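Acyl-homoserine-lactone synthase (PDB 1RO5) makes the quorum-sensing signal N-(3-oxododecanoyl)homoserine lactone from an acyl-carrier-protein-bound fatty acyl group and S-adenosyl-L-methionine, an autoinducer that acts through LasR. Local coordinates at residues 147-152 / 172-177; 103-108 / 140-145. One frame throughout, in Å; residues are numbered along the deposited sequence.

Interaction 1. Residues 147-152 / 172-177; sequences GVEKMM and RAVALR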
loop_
_atom_site.group_PDB
_atom_site.type_symbol
_atom_site.label_atom_id
_atom_site.label_comp_id
_atom_site.label_asym_id
_atom_site.label_seq_id
_atom_site.Cartn_x
_atom_site.Cartn_y
_atom_site.Cartn_z
ATOM N N GLY A 147 -8.401 -0.563 -11.608
ATOM C CA GLY A 147 -7.676 0.657 -12.032
ATOM C C GLY A 147 -6.220 0.565 -11.623
ATOM O O GLY A 147 -5.288 0.751 -12.435
ATOM N N VAL A 148 -5.966 0.334 -10.339
ATOM C CA VAL A 148 -4.571 0.378 -9.891
ATOM C C VAL A 148 -3.872 -0.869 -10.487
ATOM O O VAL A 148 -2.697 -0.845 -10.786
ATOM C CB VAL A 148 -4.509 0.328 -8.351
ATOM C CG1 VAL A 148 -3.124 -0.175 -7.801
ATOM C CG2 VAL A 148 -4.996 1.589 -7.731
ATOM N N GLU A 149 -4.613 -1.962 -10.619
ATOM C CA GLU A 149 -4.026 -3.157 -11.216
ATOM C C GLU A 149 -3.432 -2.811 -12.603
ATOM O O GLU A 149 -2.221 -3.094 -12.890
ATOM C CB GLU A 149 -5.015 -4.309 -11.316
ATOM C CG GLU A 149 -4.531 -5.373 -12.314
ATOM C CD GLU A 149 -5.536 -6.478 -12.445
ATOM O OE1 GLU A 149 -6.758 -6.179 -12.267
ATOM O OE2 GLU A 149 -5.181 -7.667 -12.670
ATOM N N LYS A 150 -4.223 -2.120 -13.433
ATOM C CA LYS A 150 -3.706 -1.789 -14.781
ATOM C C LYS A 150 -2.653 -0.746 -14.743
ATOM O O LYS A 150 -1.694 -0.805 -15.475
ATOM C CB LYS A 150 -4.776 -1.609 -15.888
ATOM C CG LYS A 150 -5.857 -0.627 -15.704
ATOM C CD LYS A 150 -6.865 -0.800 -16.904
ATOM C CE LYS A 150 -8.044 -1.782 -16.579
ATOM N NZ LYS A 150 -9.325 -1.473 -17.298
ATOM N N MET A 151 -2.699 0.116 -13.763
ATOM C CA MET A 151 -1.677 1.116 -13.710
ATOM C C MET A 151 -0.296 0.401 -13.475
ATOM O O MET A 151 0.777 0.823 -13.980
ATOM C CB MET A 151 -2.134 2.122 -12.657
ATOM C CG MET A 151 -1.346 3.364 -12.435
ATOM S SD MET A 151 0.137 2.685 -11.443
ATOM C CE MET A 151 -0.596 2.787 -9.574
ATOM N N MET A 152 -0.358 -0.766 -12.832
ATOM C CA MET A 152 0.806 -1.466 -12.393
ATOM C C MET A 152 1.165 -2.408 -13.495
ATOM O O MET A 152 2.333 -2.498 -13.779
ATOM C CB MET A 152 0.529 -2.270 -11.132
ATOM C CG MET A 152 0.798 -1.544 -9.800
ATOM S SD MET A 152 0.366 -2.594 -8.320
ATOM C CE MET A 152 -1.222 -2.633 -8.125
ATOM N N ARG A 172 -14.705 -2.111 -8.541
ATOM C CA ARG A 172 -14.286 -3.433 -8.949
ATOM C C ARG A 172 -12.969 -3.735 -8.307
ATOM O O ARG A 172 -11.934 -3.197 -8.663
ATOM C CB ARG A 172 -14.205 -3.529 -10.472
ATOM C CG ARG A 172 -15.654 -3.470 -11.109
ATOM C CD ARG A 172 -15.679 -3.606 -12.648
ATOM N NE ARG A 172 -14.777 -2.584 -13.215
ATOM C CZ ARG A 172 -13.977 -2.785 -14.243
ATOM N NH1 ARG A 172 -13.941 -4.013 -14.834
ATOM N NH2 ARG A 172 -13.186 -1.767 -14.640
ATOM N N ALA A 173 -12.982 -4.598 -7.342
ATOM C CA ALA A 173 -11.761 -4.803 -6.524
ATOM C C ALA A 173 -11.158 -6.112 -6.926
ATOM O O ALA A 173 -11.886 -6.971 -7.364
ATOM C CB ALA A 173 -12.129 -4.850 -5.075
ATOM N N VAL A 174 -9.849 -6.297 -6.747
ATOM C CA VAL A 174 -9.206 -7.534 -7.036
ATOM C C VAL A 174 -8.063 -7.697 -6.035
ATOM O O VAL A 174 -7.538 -6.695 -5.552
ATOM C CB VAL A 174 -8.652 -7.425 -8.525
ATOM C CG1 VAL A 174 -7.764 -6.081 -8.747
ATOM C CG2 VAL A 174 -7.955 -8.692 -9.005
ATOM N N ALA A 175 -7.639 -8.937 -5.742
ATOM C CA ALA A 175 -6.444 -9.279 -4.954
ATOM C C ALA A 175 -5.293 -9.521 -5.899
ATOM O O ALA A 175 -5.380 -10.390 -6.798
ATOM C CB ALA A 175 -6.647 -10.600 -4.140
ATOM N N LEU A 176 -4.187 -8.801 -5.674
ATOM C CA LEU A 176 -3.053 -8.950 -6.501
ATOM C C LEU A 176 -1.855 -9.574 -5.778
ATOM O O LEU A 176 -1.648 -9.332 -4.609
ATOM C CB LEU A 176 -2.671 -7.539 -6.936
ATOM C CG LEU A 176 -3.704 -6.787 -7.755
ATOM C CD1 LEU A 176 -3.035 -5.487 -8.044
ATOM C CD2 LEU A 176 -4.088 -7.462 -9.087
ATOM N N ARG A 177 -1.028 -10.320 -6.497
ATOM C CA ARG A 177 0.353 -10.594 -6.036
ATOM C C ARG A 177 1.433 -9.880 -6.828
ATOM O O ARG A 177 1.360 -9.909 -8.024
ATOM C CB ARG A 177 0.636 -12.086 -5.708
ATOM C CG ARG A 177 0.495 -13.033 -6.705
ATOM C CD ARG A 177 0.068 -14.477 -6.240
ATOM N NE ARG A 177 -0.686 -15.091 -7.393
ATOM C CZ ARG A 177 -1.586 -16.073 -7.312
ATOM N NH1 ARG A 177 -1.837 -16.610 -6.099
ATOM N NH2 ARG A 177 -2.219 -16.530 -8.457
#
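E149 is the first residue of helix 147-152 to reach strand 172-177, and it does so along its whole length. With CG anti to the backbone N (chi1 162°) and the chain extended beyond, its aliphatic part lies obliquely over the fork of L176: E149 CB is 4.0 Å from L176 CD1, and E149 CG is 3.9 Å from L176 CD2. The E149 side chain crosses that of V174 at about a right angle, bringing OE1 to 3.7 Å from V174 CG1. That is van der Waals contact; what grips OE1 is a salt bridge to R161, at the end of the neighbouring antiparallel strand 158-161, so the methyls of V174 and L176 floor an ion pair.

Helix 146-154 packs here on a face of the central sheet of an alpha-beta-alpha sandwich. The two segment axes pass 9.1 Å apart, with their N-to-C directions at 50°, and the backbones come nearest at the E149 and L176 CA atoms, 7.5 Å apart. At the more open edge, K150 NZ stands 4.7 Å from R172 NH2, two like charges not in contact.

About one turn after E149, M152 sits with CG anti to its carbonyl carbon, and a bend at chi3 (-76°) turns the terminal methyl to the strand. There M152 CE meets L176 CD1 tip to tip at 3.4 Å, closer than carbon atoms usually pack. L176 therefore divides its fork, CD1 lying against both M152 and E149 while CD2 follows the glutamate toward its carboxylate. L157 borders M152 and V159 borders L176, extending this apolar patch.

Interaction 2. Residues 103-108 / 140-145; sequences SRFAIN and LVTVTT. With SO4 (sulfate ion), chain E.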
loop_
_atom_site.group_PDB
_atom_site.type_symbol
_atom_site.label_atom_id
_atom_site.label_comp_id
_atom_site.label_asym_id
_atom_site.label_seq_id
_atom_site.Cartn_x
_atom_site.Cartn_y
_atom_site.Cartn_z
ATOM N N SER A 103 -2.122 -2.175 2.046
ATOM C CA SER A 103 -3.496 -1.793 2.191
ATOM C C SER A 103 -3.659 -0.332 2.386
ATOM O O SER A 103 -2.695 0.361 2.644
ATOM C CB SER A 103 -4.149 -2.604 3.357
ATOM O OG SER A 103 -3.604 -2.306 4.620
ATOM N N ARG A 104 -4.871 0.196 2.270
ATOM C CA ARG A 104 -5.084 1.634 2.592
ATOM C C ARG A 104 -4.228 2.612 1.793
ATOM O O ARG A 104 -3.659 3.529 2.372
ATOM C CB ARG A 104 -4.961 1.901 4.111
ATOM C CG ARG A 104 -5.973 1.135 4.986
ATOM C CD ARG A 104 -7.378 1.538 4.567
ATOM N NE ARG A 104 -8.476 1.111 5.443
ATOM C CZ ARG A 104 -9.478 0.256 5.094
ATOM N NH1 ARG A 104 -9.582 -0.337 3.879
ATOM N NH2 ARG A 104 -10.423 0.021 5.951
ATOM N N PHE A 105 -4.182 2.476 0.456
ATOM C CA PHE A 105 -3.518 3.450 -0.400
ATOM C C PHE A 105 -4.278 4.679 -0.374
ATOM O O PHE A 105 -5.358 4.699 -0.832
ATOM C CB PHE A 105 -3.303 3.107 -1.922
ATOM C CG PHE A 105 -2.929 1.705 -2.211
ATOM C CD1 PHE A 105 -2.554 0.846 -1.186
ATOM C CD2 PHE A 105 -3.088 1.204 -3.490
ATOM C CE1 PHE A 105 -2.291 -0.540 -1.428
ATOM C CE2 PHE A 105 -2.785 -0.156 -3.751
ATOM C CZ PHE A 105 -2.379 -1.012 -2.672
ATOM N N ALA A 106 -3.716 5.759 0.072
ATOM C CA ALA A 106 -4.465 6.975 0.170
ATOM C C ALA A 106 -3.543 8.109 -0.315
ATOM O O ALA A 106 -2.466 8.308 0.251
ATOM C CB ALA A 106 -4.923 7.240 1.714
ATOM N N ILE A 107 -3.988 8.849 -1.348
ATOM C CA ILE A 107 -3.223 9.965 -1.960
ATOM C C ILE A 107 -4.066 11.207 -1.971
ATOM O O ILE A 107 -5.189 11.199 -2.452
ATOM C CB ILE A 107 -2.674 9.597 -3.414
ATOM C CG1 ILE A 107 -1.610 8.520 -3.297
ATOM C CG2 ILE A 107 -1.967 10.797 -4.064
ATOM C CD1 ILE A 107 -0.991 8.221 -4.528
ATOM N N ASN A 108 -3.530 12.266 -1.409
ATOM C CA ASN A 108 -4.227 13.508 -1.375
ATOM C C ASN A 108 -4.501 13.949 -2.837
ATOM O O ASN A 108 -3.546 14.088 -3.728
ATOM C CB ASN A 108 -3.450 14.574 -0.644
ATOM C CG ASN A 108 -4.204 15.912 -0.616
ATOM O OD1 ASN A 108 -5.455 15.968 -0.653
ATOM N ND2 ASN A 108 -3.455 16.993 -0.540
ATOM N N LEU A 140 4.723 -8.862 -2.524
ATOM C CA LEU A 140 3.697 -8.042 -1.929
ATOM C C LEU A 140 2.290 -8.457 -2.381
ATOM O O LEU A 140 2.040 -8.694 -3.599
ATOM C CB LEU A 140 3.958 -6.630 -2.327
ATOM C CG LEU A 140 5.295 -6.107 -1.748
ATOM C CD1 LEU A 140 5.432 -4.676 -2.126
ATOM C CD2 LEU A 140 5.514 -6.219 -0.229
ATOM N N VAL A 141 1.352 -8.658 -1.457
ATOM C CA VAL A 141 0.001 -8.869 -1.887
ATOM C C VAL A 141 -0.865 -7.646 -1.482
ATOM O O VAL A 141 -0.490 -6.874 -0.599
ATOM C CB VAL A 141 -0.564 -10.163 -1.303
ATOM C CG1 VAL A 141 0.197 -11.333 -1.853
ATOM C CG2 VAL A 141 -0.560 -10.160 0.256
ATOM N N THR A 142 -1.977 -7.426 -2.158
ATOM C CA THR A 142 -2.835 -6.320 -1.786
ATOM C C THR A 142 -4.233 -6.520 -2.366
ATOM O O THR A 142 -4.398 -7.170 -3.382
ATOM C CB THR A 142 -2.187 -4.996 -2.227
ATOM O OG1 THR A 142 -3.021 -3.892 -1.868
ATOM C CG2 THR A 142 -2.112 -4.958 -3.781
ATOM N N VAL A 143 -5.233 -5.930 -1.756
ATOM C CA VAL A 143 -6.562 -5.813 -2.351
ATOM C C VAL A 143 -6.663 -4.369 -2.784
ATOM O O VAL A 143 -6.587 -3.460 -1.938
ATOM C CB VAL A 143 -7.668 -6.139 -1.357
ATOM C CG1 VAL A 143 -9.119 -5.741 -1.851
ATOM C CG2 VAL A 143 -7.682 -7.586 -1.102
ATOM N N THR A 144 -6.799 -4.158 -4.087
ATOM C CA THR A 144 -6.893 -2.819 -4.608
ATOM C C THR A 144 -7.968 -2.836 -5.759
ATOM O O THR A 144 -8.815 -3.803 -5.820
ATOM C CB THR A 144 -5.489 -2.255 -4.977
ATOM O OG1 THR A 144 -5.646 -0.897 -5.365
ATOM C CG2 THR A 144 -4.903 -2.948 -6.198
ATOM N N THR A 145 -8.068 -1.777 -6.586
ATOM C CA THR A 145 -9.048 -1.816 -7.659
ATOM C C THR A 145 -8.390 -2.216 -8.973
ATOM O O THR A 145 -7.109 -2.140 -9.189
ATOM C CB THR A 145 -9.617 -0.445 -7.907
ATOM O OG1 THR A 145 -8.522 0.401 -8.344
ATOM C CG2 THR A 145 -10.227 0.238 -6.601
HETATM S S SO4 E . -9.286 3.759 -10.133
HETATM O O1 SO4 E . -9.449 3.062 -8.879
HETATM O O2 SO4 E . -7.921 3.599 -10.631
HETATM O O3 SO4 E . -9.679 5.173 -10.012
HETATM O O4 SO4 E . -10.127 3.145 -11.168
#
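F105 points its ring across to T142 and T144, bridging the V-shaped split between two parallel strands that is a hallmark of the acetyltransferase-like fold. Strands 99-107 and 139-145, joined through helix 118-133 as a beta-alpha-beta unit, are here splayed at -54°, their segment axes no closer than 7.4 Å, and no hydrogen bond links the two segments. T142 OG1 lies at the ring edge, near its plane, 3.1 Å from F105 CZ; the ring has two deposited conformers, and so close an approach is doubtful on that account. The T144 side chain crosses that of F105 at about a right angle, with T144 OG1 3.4 Å from F105 CE2 and T144 CB 3.6 Å from it. Both threonines hold OG1 anti to the backbone N (chi1 180° in T142), which turns the two hydroxyls to the phenyl group.

The T142 hydroxyl is also held by a hydrogen bond to the carbonyl of L102, just before S103. W69 stacks on the F105 ring from the neighbouring strand 64-73.

Further out, R104 adopts a left-handed backbone conformation, and S103 and A106 make backbone hydrogen bonds to R70 and C68, a spacing consistent with a beta bulge. The R104 side chain forms a salt bridge with E45, a hydrogen bond to the W36 carbonyl and a cation-pi contact with F30. Where strand 139-145 ends, T145 N-caps the following helix through V148 N and meets a sulfate, probably from the crystallisation liquor: T145 OG1 donates a 2.9 Å hydrogen bond to sulfate O1.

Overall arrangement
Coming from the N terminus, the chain first meets these contacts in strand 99-107. Interaction 2 closes the loop that carries helix 118-133 and returns along strand 139-145. That strand runs straight into helix 146-154, where interaction 1 opens; its own loop holds strands 158-161 and 166-168 and closes on strand 171-179. The two loops follow in series, neither enclosing nor crossing the other. The centres of interactions 1 and 2 are about 9 Å apart, and they are joined through the sheet: antiparallel neighbours 139-145 and 171-179 probably hydrogen-bond from L176 N to T142 O (2.8 Å) and from V174 N to T144 O (2.9 Å). Together they tie the strand split to a sandwich helix.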